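Local coordinates for protein 2,3-dihydroxybenzoate-AMP ligase (Mycobacterium smegmatis, PDB 5KEI) that is a member of the ANL superfamily of AMP-binding enzymes, built from a large N-terminal part and a smaller C-terminal domain, at residues Glu31-Tyr36 against Gly40-Gln45; Tyr230-Thr235 against Gly408-Asn413; Leu261-Leu266 against Gly358-Thr363; Ser49-Ala54 against Leu115-Ala120. One frame throughout, in Å; residues are numbered along the deposited sequence.

Contact 1: residues Glu31-Tyr36 against Gly40-Gln45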
loop_
_atom_site.group_PDB
_atom_site.type_symbol
_atom_site.label_atom_id
_atom_site.label_comp_id
_atom_site.label_asym_id
_atom_site.label_seq_id
_atom_site.Cartn_x
_atom_site.Cartn_y
_atom_site.Cartn_z
ATOM N N GLU A 31 14.115 -16.342 12.737
ATOM C CA GLU A 31 14.372 -17.539 11.944
ATOM C C GLU A 31 13.920 -17.367 10.489
ATOM O O GLU A 31 14.553 -17.900 9.573
ATOM C CB GLU A 31 13.702 -18.771 12.577
ATOM C CG GLU A 31 12.163 -18.797 12.529
ATOM C CD GLU A 31 11.493 -17.916 13.598
ATOM O OE1 GLU A 31 12.226 -17.213 14.347
ATOM O OE2 GLU A 31 10.232 -17.931 13.685
ATOM N N ARG A 32 12.837 -16.620 10.272
ATOM C CA ARG A 32 12.367 -16.355 8.910
ATOM C C ARG A 32 13.317 -15.353 8.251
ATOM O O ARG A 32 13.667 -15.494 7.083
ATOM C CB ARG A 32 10.919 -15.832 8.895
ATOM C CG ARG A 32 9.837 -16.825 9.363
ATOM C CD ARG A 32 8.473 -16.134 9.407
ATOM N NE ARG A 32 8.204 -15.450 8.138
ATOM C CZ ARG A 32 7.390 -14.404 7.974
ATOM N NH1 ARG A 32 6.715 -13.893 8.999
ATOM N NH2 ARG A 32 7.241 -13.873 6.764
ATOM N N ALA A 33 13.742 -14.350 9.012
ATOM C CA ALA A 33 14.665 -13.345 8.500
ATOM C C ALA A 33 15.949 -14.004 8.001
ATOM O O ALA A 33 16.387 -13.738 6.878
ATOM C CB ALA A 33 14.971 -12.310 9.570
ATOM N N GLN A 34 16.530 -14.886 8.819
ATOM C CA GLN A 34 17.745 -15.612 8.432
ATOM C C GLN A 34 17.539 -16.436 7.160
ATOM O O GLN A 34 18.391 -16.426 6.260
ATOM C CB GLN A 34 18.213 -16.512 9.576
ATOM C CG GLN A 34 19.526 -17.261 9.316
ATOM C CD GLN A 34 20.636 -16.383 8.731
ATOM O OE1 GLN A 34 20.822 -15.216 9.118
ATOM N NE2 GLN A 34 21.378 -16.949 7.777
ATOM N N ALA A 35 16.397 -17.119 7.082
ATOM C CA ALA A 35 16.040 -17.926 5.919
ATOM C C ALA A 35 16.006 -17.093 4.630
ATOM O O ALA A 35 16.512 -17.514 3.575
ATOM C CB ALA A 35 14.691 -18.600 6.147
ATOM N N TYR A 36 15.420 -15.907 4.724
ATOM C CA TYR A 36 15.288 -15.026 3.564
ATOM C C TYR A 36 16.640 -14.447 3.128
ATOM O O TYR A 36 16.852 -14.152 1.952
ATOM C CB TYR A 36 14.288 -13.896 3.872
ATOM C CG TYR A 36 12.892 -14.396 4.210
ATOM C CD1 TYR A 36 12.438 -15.617 3.728
ATOM C CD2 TYR A 36 12.042 -13.658 5.021
ATOM C CE1 TYR A 36 11.188 -16.074 4.031
ATOM C CE2 TYR A 36 10.799 -14.114 5.335
ATOM C CZ TYR A 36 10.369 -15.318 4.833
ATOM O OH TYR A 36 9.115 -15.779 5.144
ATOM N N GLY A 40 18.787 -15.460 -0.614
ATOM C CA GLY A 40 19.110 -14.374 -1.527
ATOM C C GLY A 40 18.049 -13.288 -1.695
ATOM O O GLY A 40 18.246 -12.352 -2.472
ATOM N N TYR A 41 16.925 -13.404 -0.986
ATOM C CA TYR A 41 15.890 -12.365 -1.032
ATOM C C TYR A 41 16.390 -11.072 -0.367
ATOM O O TYR A 41 16.395 -10.002 -0.978
ATOM C CB TYR A 41 14.612 -12.836 -0.341
ATOM C CG TYR A 41 14.085 -14.165 -0.821
ATOM C CD1 TYR A 41 14.221 -14.558 -2.140
ATOM C CD2 TYR A 41 13.464 -15.044 0.063
ATOM C CE1 TYR A 41 13.750 -15.788 -2.566
ATOM C CE2 TYR A 41 12.990 -16.271 -0.354
ATOM C CZ TYR A 41 13.131 -16.643 -1.666
ATOM O OH TYR A 41 12.647 -17.880 -2.085
ATOM N N TRP A 42 16.817 -11.205 0.888
ATOM C CA TRP A 42 17.291 -10.101 1.720
ATOM C C TRP A 42 18.799 -9.851 1.598
ATOM O O TRP A 42 19.598 -10.659 2.069
ATOM C CB TRP A 42 16.949 -10.393 3.175
ATOM C CG TRP A 42 15.497 -10.264 3.513
ATOM C CD1 TRP A 42 14.440 -10.321 2.648
ATOM C CD2 TRP A 42 14.941 -10.028 4.808
ATOM N NE1 TRP A 42 13.266 -10.145 3.329
ATOM C CE2 TRP A 42 13.545 -9.949 4.662
ATOM C CE3 TRP A 42 15.492 -9.856 6.090
ATOM C CZ2 TRP A 42 12.687 -9.735 5.730
ATOM C CZ3 TRP A 42 14.639 -9.632 7.150
ATOM C CH2 TRP A 42 13.249 -9.577 6.963
ATOM N N ARG A 43 19.188 -8.726 1.004
ATOM C CA ARG A 43 20.589 -8.511 0.640
ATOM C C ARG A 43 21.326 -7.467 1.482
ATOM O O ARG A 43 22.372 -6.956 1.070
ATOM C CB ARG A 43 20.677 -8.119 -0.828
ATOM C CG ARG A 43 20.135 -9.168 -1.760
ATOM C CD ARG A 43 20.983 -10.426 -1.731
ATOM N NE ARG A 43 22.012 -10.456 -2.769
ATOM C CZ ARG A 43 21.979 -11.242 -3.848
ATOM N NH1 ARG A 43 20.965 -12.078 -4.059
ATOM N NH2 ARG A 43 22.971 -11.197 -4.726
ATOM N N ASP A 44 20.754 -7.122 2.631
ATOM C CA ASP A 44 21.444 -6.333 3.654
ATOM C C ASP A 44 21.783 -4.895 3.263
ATOM O O ASP A 44 22.527 -4.213 3.985
ATOM C CB ASP A 44 22.731 -7.058 4.071
ATOM C CG ASP A 44 22.467 -8.467 4.556
ATOM O OD1 ASP A 44 21.507 -8.664 5.339
ATOM O OD2 ASP A 44 23.207 -9.380 4.141
ATOM N N GLN A 45 21.259 -4.439 2.129
ATOM C CA GLN A 45 21.522 -3.084 1.669
ATOM C C GLN A 45 20.307 -2.153 1.859
ATOM O O GLN A 45 19.137 -2.565 1.705
ATOM C CB GLN A 45 21.957 -3.102 0.207
ATOM C CG GLN A 45 23.222 -3.934 -0.066
ATOM C CD GLN A 45 24.462 -3.373 0.625
ATOM O OE1 GLN A 45 24.749 -2.173 0.543
ATOM N NE2 GLN A 45 25.205 -4.244 1.309
#
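Tyr36 and Trp42 each carry CG beside their own backbone N and opposite the carbonyl carbon (chi1 -60° for Tyr36), and from there the two side chains come together over the indole. The CB of Tyr36 sits 3.8 Å from the centroid of the Trp42 five-membered ring, only 8° off the normal, a CH-pi contact over one face. Beyond CB the phenol runs obliquely across the indole, CD2 of Tyr36 passing 4.0 Å from CE2 of Trp42. One turn earlier, CB of Ala33 packs on the benzene end of the same indole, 3.6 Å from CZ3 of Trp42. Tyr41 lies further along, and CD1 of Tyr36 meets CD2 of Tyr41 at 3.8 Å, in the plane of the Tyr41 ring and at its edge. The carbonyl is used as well: Trp42 N donates to Tyr36 O at 3.1 Å (174°), and Tyr41 N adds a weak bond to the same oxygen. At its far end the phenol is fixed by Arg32, whose NE and NH2 both point in the guanidinium plane at Tyr36 OH, side-on. The indole NE1 of Trp42 donates to Pro409 O, and Tyr41 OH is hydrogen-bonded to Asp383. Arg43 NH1 reaches back in the carbonyl plane to a lone pair of Gly40 O. Gly40 itself, with positive phi, ends helix 30-38 in a Schellman motif, after which Tyr41 and Trp42 lie against the last turns of the helix.

Contact 2: residues Tyr230-Thr235 against Gly408-Asn413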
loop_
_atom_site.group_PDB
_atom_site.type_symbol
_atom_site.label_atom_id
_atom_site.label_comp_id
_atom_site.label_asym_id
_atom_site.label_seq_id
_atom_site.Cartn_x
_atom_site.Cartn_y
_atom_site.Cartn_z
ATOM N N TYR A 230 11.706 -4.346 0.806
ATOM C CA TYR A 230 11.279 -3.424 -0.243
ATOM C C TYR A 230 12.293 -3.433 -1.401
ATOM O O TYR A 230 11.904 -3.365 -2.569
ATOM C CB TYR A 230 11.053 -2.003 0.329
ATOM C CG TYR A 230 9.944 -1.314 -0.445
ATOM C CD1 TYR A 230 8.692 -1.935 -0.493
ATOM C CD2 TYR A 230 10.063 -0.049 -1.012
ATOM C CE1 TYR A 230 7.624 -1.392 -1.139
ATOM C CE2 TYR A 230 8.938 0.538 -1.679
ATOM C CZ TYR A 230 7.726 -0.163 -1.729
ATOM O OH TYR A 230 6.585 0.295 -2.345
ATOM N N VAL A 231 13.577 -3.570 -1.084
ATOM C CA VAL A 231 14.581 -3.722 -2.134
ATOM C C VAL A 231 14.351 -5.052 -2.847
ATOM O O VAL A 231 14.336 -5.117 -4.081
ATOM C CB VAL A 231 15.997 -3.651 -1.576
ATOM C CG1 VAL A 231 17.047 -3.992 -2.668
ATOM C CG2 VAL A 231 16.241 -2.262 -0.982
ATOM N N TYR A 232 14.129 -6.109 -2.071
ATOM C CA TYR A 232 13.741 -7.379 -2.679
ATOM C C TYR A 232 12.461 -7.300 -3.538
ATOM O O TYR A 232 12.411 -7.883 -4.619
ATOM C CB TYR A 232 13.569 -8.472 -1.607
ATOM C CG TYR A 232 13.051 -9.806 -2.145
ATOM C CD1 TYR A 232 13.697 -10.466 -3.197
ATOM C CD2 TYR A 232 11.888 -10.377 -1.643
ATOM C CE1 TYR A 232 13.212 -11.682 -3.712
ATOM C CE2 TYR A 232 11.398 -11.576 -2.149
ATOM C CZ TYR A 232 12.056 -12.226 -3.187
ATOM O OH TYR A 232 11.564 -13.422 -3.680
ATOM N N ASN A 233 11.466 -6.526 -3.101
ATOM C CA ASN A 233 10.147 -6.482 -3.733
ATOM C C ASN A 233 10.368 -5.901 -5.181
ATOM O O ASN A 233 9.900 -6.404 -6.208
ATOM C CB ASN A 233 9.189 -5.577 -2.942
ATOM C CG ASN A 233 7.840 -5.498 -3.582
ATOM O OD1 ASN A 233 7.606 -4.641 -4.379
ATOM N ND2 ASN A 233 6.910 -6.311 -3.123
ATOM N N ALA A 234 11.110 -4.803 -5.241
ATOM C CA ALA A 234 11.482 -4.144 -6.505
ATOM C C ALA A 234 12.390 -5.007 -7.406
ATOM O O ALA A 234 12.144 -5.140 -8.608
ATOM C CB ALA A 234 12.149 -2.806 -6.197
ATOM N N THR A 235 13.456 -5.539 -6.824
ATOM C CA THR A 235 14.464 -6.310 -7.574
ATOM C C THR A 235 13.845 -7.557 -8.201
ATOM O O THR A 235 13.940 -7.784 -9.418
ATOM C CB THR A 235 15.607 -6.737 -6.663
ATOM O OG1 THR A 235 16.104 -5.580 -5.970
ATOM C CG2 THR A 235 16.710 -7.444 -7.460
ATOM N N GLY A 408 5.199 -14.096 3.980
ATOM C CA GLY A 408 6.377 -14.254 3.154
ATOM C C GLY A 408 7.422 -13.166 3.304
ATOM O O GLY A 408 7.308 -12.276 4.151
ATOM N N PRO A 409 8.447 -13.218 2.447
ATOM C CA PRO A 409 9.662 -12.401 2.567
ATOM C C PRO A 409 9.463 -10.885 2.412
ATOM O O PRO A 409 10.422 -10.132 2.606
ATOM C CB PRO A 409 10.557 -12.947 1.443
ATOM C CG PRO A 409 9.600 -13.573 0.456
ATOM C CD PRO A 409 8.489 -14.128 1.288
ATOM N N TYR A 410 8.257 -10.436 2.072
ATOM C CA TYR A 410 8.014 -8.997 1.978
ATOM C C TYR A 410 6.583 -8.641 2.421
ATOM O O TYR A 410 6.084 -7.570 2.100
ATOM C CB TYR A 410 8.297 -8.488 0.550
ATOM C CG TYR A 410 7.536 -9.256 -0.502
ATOM C CD1 TYR A 410 6.296 -8.820 -0.927
ATOM C CD2 TYR A 410 8.043 -10.432 -1.044
ATOM C CE1 TYR A 410 5.576 -9.518 -1.856
ATOM C CE2 TYR A 410 7.328 -11.146 -1.996
ATOM C CZ TYR A 410 6.087 -10.679 -2.387
ATOM O OH TYR A 410 5.338 -11.343 -3.312
ATOM N N THR A 411 5.947 -9.539 3.174
ATOM C CA THR A 411 4.604 -9.314 3.713
ATOM C C THR A 411 4.676 -8.912 5.189
ATOM O O THR A 411 5.365 -9.554 5.984
ATOM C CB THR A 411 3.705 -10.571 3.549
ATOM O OG1 THR A 411 3.419 -10.774 2.157
ATOM C CG2 THR A 411 2.380 -10.401 4.303
ATOM N N LEU A 412 3.972 -7.844 5.555
ATOM C CA LEU A 412 4.107 -7.271 6.889
ATOM C C LEU A 412 3.629 -8.217 7.989
ATOM O O LEU A 412 2.816 -9.108 7.757
ATOM C CB LEU A 412 3.349 -5.948 6.980
ATOM C CG LEU A 412 1.891 -5.991 7.426
ATOM C CD1 LEU A 412 1.379 -4.577 7.617
ATOM C CD2 LEU A 412 1.031 -6.740 6.428
ATOM N N ASN A 413 4.166 -8.014 9.184
ATOM C CA ASN A 413 3.849 -8.837 10.337
ATOM C C ASN A 413 2.979 -8.063 11.327
ATOM O O ASN A 413 2.512 -8.604 12.318
ATOM C CB ASN A 413 5.137 -9.316 10.982
ATOM C CG ASN A 413 6.022 -10.042 10.001
ATOM O OD1 ASN A 413 5.801 -11.217 9.725
ATOM N ND2 ASN A 413 7.016 -9.343 9.447
#
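Tyr232 pushes the CE2 corner of its ring toward the turn at Pro409 and Tyr410, and this is the tight part of the contact. Its CE2 lies 3.7 Å from CG of Pro409 and equally 3.7 Å from CD2 of Tyr410. The two phenol rings pass obliquely, with centroids 6.0 Å apart. CG of Tyr410 is held between its backbone N and carbonyl carbon (chi1 54°), the crowded position, which carries the ring toward the helix. The amide of Asn233 comes alongside the CD1-CE1 side of that ring, its plane 73° from the ring's. Tyr232 meets Pro409 and Tyr410 through carbon atoms, and the hydroxyls find partners elsewhere, Tyr232 OH at Ser381 OG and Tyr410 OH at Leu360 N. The other side is looser: after a turn closed by Thr411 N to Gly408 O, 3.2 Å, the chain from Thr411 to Asn413 runs away from helix 227-240, and Asn413 is partly exposed. Helix 227-240 has the loop after strand 402-407 against it here, and also packs on Ala262 of helix 258-262 through Asn233 and on Leu267 of helix 265-271 through Ala234, while Arg225 of strand 222-226 touches both Asn233 and Tyr410.

Contact 3: residues Leu261-Leu266 against Gly358-Thr363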
loop_
_atom_site.group_PDB
_atom_site.type_symbol
_atom_site.label_atom_id
_atom_site.label_comp_id
_atom_site.label_asym_id
_atom_site.label_seq_id
_atom_site.Cartn_x
_atom_site.Cartn_y
_atom_site.Cartn_z
ATOM N N LEU A 261 5.373 2.230 -7.548
ATOM C CA LEU A 261 6.580 2.548 -6.804
ATOM C C LEU A 261 7.600 1.388 -6.831
ATOM O O LEU A 261 8.798 1.608 -6.965
ATOM C CB LEU A 261 6.215 2.920 -5.362
ATOM C CG LEU A 261 7.363 3.382 -4.478
ATOM C CD1 LEU A 261 8.076 4.566 -5.122
ATOM C CD2 LEU A 261 6.813 3.734 -3.091
ATOM N N ALA A 262 7.131 0.149 -6.711
ATOM C CA ALA A 262 8.055 -0.977 -6.590
ATOM C C ALA A 262 7.602 -2.297 -7.198
ATOM O O ALA A 262 8.207 -3.321 -6.931
ATOM C CB ALA A 262 8.374 -1.193 -5.115
ATOM N N CYS A 263 6.567 -2.295 -8.031
ATOM C CA CYS A 263 6.033 -3.564 -8.528
ATOM C C CYS A 263 5.977 -3.751 -10.047
ATOM O O CYS A 263 4.914 -4.089 -10.564
ATOM C CB CYS A 263 4.622 -3.751 -7.960
ATOM S SG CYS A 263 4.569 -3.709 -6.137
ATOM N N PRO A 264 7.102 -3.568 -10.776
ATOM C CA PRO A 264 8.452 -3.158 -10.360
ATOM C C PRO A 264 8.582 -1.647 -10.200
ATOM O O PRO A 264 9.413 -1.210 -9.418
ATOM C CB PRO A 264 9.347 -3.656 -11.509
ATOM C CG PRO A 264 8.477 -3.566 -12.716
ATOM C CD PRO A 264 7.066 -3.923 -12.212
ATOM N N GLY A 265 7.793 -0.868 -10.933
ATOM C CA GLY A 265 7.733 0.571 -10.735
ATOM C C GLY A 265 9.056 1.302 -10.902
ATOM O O GLY A 265 9.993 0.789 -11.519
ATOM N N LEU A 266 9.111 2.511 -10.360
ATOM C CA LEU A 266 10.311 3.349 -10.356
ATOM C C LEU A 266 11.537 2.651 -9.754
ATOM O O LEU A 266 12.605 2.638 -10.360
ATOM C CB LEU A 266 10.029 4.652 -9.595
ATOM C CG LEU A 266 11.279 5.459 -9.221
ATOM C CD1 LEU A 266 11.878 6.166 -10.420
ATOM C CD2 LEU A 266 10.971 6.439 -8.118
ATOM N N GLY A 358 2.058 -6.473 1.116
ATOM C CA GLY A 358 3.004 -7.514 0.768
ATOM C C GLY A 358 2.672 -8.275 -0.500
ATOM O O GLY A 358 2.933 -7.776 -1.598
ATOM N N LEU A 359 2.092 -9.464 -0.343
ATOM C CA LEU A 359 1.941 -10.460 -1.421
ATOM C C LEU A 359 1.665 -9.897 -2.808
ATOM O O LEU A 359 0.718 -9.135 -3.009
ATOM C CB LEU A 359 0.824 -11.456 -1.096
ATOM C CG LEU A 359 0.748 -12.624 -2.102
ATOM C CD1 LEU A 359 1.920 -13.573 -1.948
ATOM C CD2 LEU A 359 -0.563 -13.383 -2.024
ATOM N N LEU A 360 2.515 -10.277 -3.761
ATOM C CA LEU A 360 2.308 -9.915 -5.152
ATOM C C LEU A 360 2.089 -11.171 -6.003
ATOM O O LEU A 360 2.854 -12.140 -5.914
ATOM C CB LEU A 360 3.490 -9.104 -5.683
ATOM C CG LEU A 360 3.749 -7.738 -5.041
ATOM C CD1 LEU A 360 5.117 -7.188 -5.447
ATOM C CD2 LEU A 360 2.669 -6.783 -5.445
ATOM N N ASN A 361 1.026 -11.145 -6.809
ATOM C CA ASN A 361 0.761 -12.199 -7.789
ATOM C C ASN A 361 0.862 -11.613 -9.181
ATOM O O ASN A 361 0.193 -10.621 -9.490
ATOM C CB ASN A 361 -0.623 -12.831 -7.580
ATOM C CG ASN A 361 -0.768 -13.448 -6.223
ATOM O OD1 ASN A 361 -0.285 -14.552 -5.985
ATOM N ND2 ASN A 361 -1.423 -12.732 -5.305
ATOM N N TYR A 362 1.729 -12.206 -9.997
ATOM C CA TYR A 362 1.935 -11.781 -11.380
ATOM C C TYR A 362 1.702 -12.937 -12.323
ATOM O O TYR A 362 2.004 -14.085 -11.985
ATOM C CB TYR A 362 3.362 -11.308 -11.648
ATOM C CG TYR A 362 3.886 -10.124 -10.896
ATOM C CD1 TYR A 362 3.788 -8.841 -11.422
ATOM C CD2 TYR A 362 4.562 -10.291 -9.705
ATOM C CE1 TYR A 362 4.308 -7.760 -10.746
ATOM C CE2 TYR A 362 5.064 -9.219 -9.026
ATOM C CZ TYR A 362 4.947 -7.961 -9.555
ATOM O OH TYR A 362 5.480 -6.902 -8.873
ATOM N N THR A 363 1.224 -12.633 -13.520
ATOM C CA THR A 363 1.402 -13.551 -14.628
ATOM C C THR A 363 2.853 -13.390 -15.094
ATOM O O THR A 363 3.447 -12.316 -14.958
ATOM C CB THR A 363 0.405 -13.281 -15.773
ATOM O OG1 THR A 363 0.337 -11.870 -16.050
ATOM C CG2 THR A 363 -0.966 -13.781 -15.394
#
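Cys263 meets the fork of Leu360 with its sulfur: SG is 3.6 Å from CD1 of Leu360 and 3.7 Å from CD2, so both methyls press on it. Tyr362 comes in beside Leu360 from the same side, its OH 3.4 Å from CB of Cys263. The carbonyl of Cys263 comes up to the edge of that phenol, in the ring plane, with O at 3.7 Å from CE1 of Tyr362. SG reaches Leu360 because it is turned beside its own backbone N (chi1 -57°). Leu360 and Tyr362, two apart on strand 360-362, point to the same side of a large mixed beta-sheet. There the strand lies antiparallel between strands 349-354 and 378-379, held by backbone bonds of Asn361 with Phe353 and of Leu360 and Tyr362 with Leu380 and Arg378. Cys263 in turn belongs to the short link from helix 258-262 to helix 265-271, bent by the cis peptide before Pro264 and by the positive phi of Gly265. Further out, polar partners hold the two oxygens: Tyr362 OH is hydrogen-bonded to Ser237 OG of helix 227-240, and Cys263 O accepts from Gln327 NE2 on strand 325-328, a strand that Pro264 and Tyr362 also touch.

Contact 4: residues Ser49-Ala54 against Leu115-Ala120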
loop_
_atom_site.group_PDB
_atom_site.type_symbol
_atom_site.label_atom_id
_atom_site.label_comp_id
_atom_site.label_asym_id
_atom_site.label_seq_id
_atom_site.Cartn_x
_atom_site.Cartn_y
_atom_site.Cartn_z
ATOM N N SER A 49 20.315 2.690 -1.431
ATOM C CA SER A 49 21.466 2.153 -2.156
ATOM C C SER A 49 21.068 1.726 -3.556
ATOM O O SER A 49 21.937 1.529 -4.422
ATOM C CB SER A 49 22.089 0.961 -1.425
ATOM O OG SER A 49 21.310 -0.206 -1.639
ATOM N N VAL A 50 19.763 1.568 -3.779
ATOM C CA VAL A 50 19.277 1.282 -5.115
ATOM C C VAL A 50 19.724 2.407 -6.055
ATOM O O VAL A 50 20.192 2.130 -7.156
ATOM C CB VAL A 50 17.741 1.108 -5.157
ATOM C CG1 VAL A 50 17.234 0.993 -6.614
ATOM C CG2 VAL A 50 17.327 -0.112 -4.356
ATOM N N LEU A 51 19.626 3.663 -5.616
ATOM C CA LEU A 51 20.051 4.794 -6.452
ATOM C C LEU A 51 21.565 4.864 -6.543
ATOM O O LEU A 51 22.125 5.100 -7.619
ATOM C CB LEU A 51 19.514 6.119 -5.909
ATOM C CG LEU A 51 20.073 7.430 -6.494
ATOM C CD1 LEU A 51 19.991 7.502 -8.027
ATOM C CD2 LEU A 51 19.349 8.619 -5.871
ATOM N N ARG A 52 22.209 4.649 -5.398
ATOM C CA ARG A 52 23.654 4.702 -5.274
ATOM C C ARG A 52 24.306 3.704 -6.215
ATOM O O ARG A 52 25.203 4.058 -6.981
ATOM C CB ARG A 52 24.082 4.426 -3.824
ATOM C CG ARG A 52 25.565 4.672 -3.543
ATOM C CD ARG A 52 25.879 6.143 -3.586
ATOM N NE ARG A 52 25.385 6.835 -2.398
ATOM C CZ ARG A 52 25.234 8.153 -2.311
ATOM N NH1 ARG A 52 25.510 8.921 -3.356
ATOM N NH2 ARG A 52 24.793 8.702 -1.185
ATOM N N THR A 53 23.846 2.461 -6.157
ATOM C CA THR A 53 24.427 1.410 -6.986
ATOM C C THR A 53 24.151 1.667 -8.463
ATOM O O THR A 53 25.041 1.515 -9.297
ATOM C CB THR A 53 23.905 0.034 -6.582
ATOM O OG1 THR A 53 24.289 -0.226 -5.225
ATOM C CG2 THR A 53 24.468 -1.062 -7.498
ATOM N N ALA A 54 22.925 2.082 -8.772
ATOM C CA ALA A 54 22.555 2.487 -10.121
ATOM C C ALA A 54 23.412 3.650 -10.635
ATOM O O ALA A 54 23.794 3.688 -11.798
ATOM C CB ALA A 54 21.073 2.862 -10.162
ATOM N N LEU A 115 14.959 12.122 1.276
ATOM C CA LEU A 115 14.460 11.739 2.588
ATOM C C LEU A 115 15.156 10.490 3.154
ATOM O O LEU A 115 15.541 10.462 4.330
ATOM C CB LEU A 115 12.947 11.525 2.518
ATOM C CG LEU A 115 12.131 12.822 2.523
ATOM C CD1 LEU A 115 10.696 12.576 2.128
ATOM C CD2 LEU A 115 12.208 13.461 3.906
ATOM N N LEU A 116 15.320 9.464 2.319
ATOM C CA LEU A 116 15.935 8.210 2.762
ATOM C C LEU A 116 17.375 8.414 3.238
ATOM O O LEU A 116 17.817 7.792 4.211
ATOM C CB LEU A 116 15.912 7.167 1.639
ATOM C CG LEU A 116 14.551 6.585 1.251
ATOM C CD1 LEU A 116 14.690 5.729 0.006
ATOM C CD2 LEU A 116 13.925 5.796 2.391
ATOM N N ARG A 117 18.103 9.280 2.541
ATOM C CA ARG A 117 19.511 9.499 2.854
ATOM C C ARG A 117 19.685 10.350 4.104
ATOM O O ARG A 117 20.750 10.348 4.696
ATOM C CB ARG A 117 20.231 10.137 1.669
ATOM C CG ARG A 117 20.242 9.247 0.444
ATOM C CD ARG A 117 21.498 9.357 -0.326
ATOM N NE ARG A 117 21.590 8.252 -1.266
ATOM C CZ ARG A 117 21.758 8.421 -2.565
ATOM N NH1 ARG A 117 21.887 9.649 -3.046
ATOM N NH2 ARG A 117 21.821 7.375 -3.371
ATOM N N ALA A 118 18.639 11.064 4.512
ATOM C CA ALA A 118 18.665 11.734 5.803
ATOM C C ALA A 118 18.266 10.742 6.905
ATOM O O ALA A 118 18.343 11.040 8.103
ATOM C CB ALA A 118 17.755 12.949 5.801
ATOM N N GLY A 119 17.873 9.544 6.491
ATOM C CA GLY A 119 17.489 8.508 7.429
ATOM C C GLY A 119 16.040 8.654 7.865
ATOM O O GLY A 119 15.576 7.960 8.768
ATOM N N ALA A 120 15.318 9.569 7.226
ATOM C CA ALA A 120 13.910 9.768 7.552
ATOM C C ALA A 120 13.085 8.625 6.968
ATOM O O ALA A 120 13.509 7.926 6.033
ATOM C CB ALA A 120 13.425 11.101 7.046
#
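Arg52 lays its guanidinium flat over that of Arg117, centres 3.5 Å apart and planes only 14° from parallel. The overlap is offset, so that NH2 of Arg52 stands 3.2 Å from NE of Arg117, above its face. Two bends in its aliphatic chain, at chi2 70° and chi3 74°, fold the head of Arg52 back toward its partner instead of out along the helix. Arg117 reaches in from the end of helix 107-117, and its NH2 packs against Leu51, 3.6 Å from CG of that residue, the two side chains crossing at about a right angle. The like charges are probably offset by carboxylates from outside the two segments, which probably also fix how the two groups are turned: Asp77 bridges the pair, OD1 to Arg117 NH2 and OD2 to Arg52 NH1, while Asp81 takes Arg52 NH2 and Asp48 takes Arg117 NE. Just past Arg117, Gly119 adopts positive phi and ends its helix in a Schellman motif, with Ala120 N bonded to Leu115 O at 3.0 Å. The stack thus joins helices 49-57 and 107-117 beside helix 73-88, the source of Asp77 and Asp81; Leu51 also rests on Met270 of helix 265-271, and Leu115 on strand 97-101.

How the contacts relate
Contacts 2, 3 and 4 are buried, the first two nearer the middle of the chain and contact 4 farther out, about 20 Å from its centre; contact 1 is only partly buried. Contact 3 is nested within the loop that contact 2 closes, and the two touch: helix 227-240, part of contact 2, packs on both segments of contact 3. Contact 1 touches contact 2 through both the 408-413 loop and Tyr232. Contact 4 follows contact 1 in sequence and meets contact 2 just at Val50 and Val231. The chemistry differs accordingly: backbone bonds with aromatic packing in contact 1, mainly aromatic and apolar packing with a few polar groups in contacts 2 and 3, stacked cations among carboxylates in contact 4.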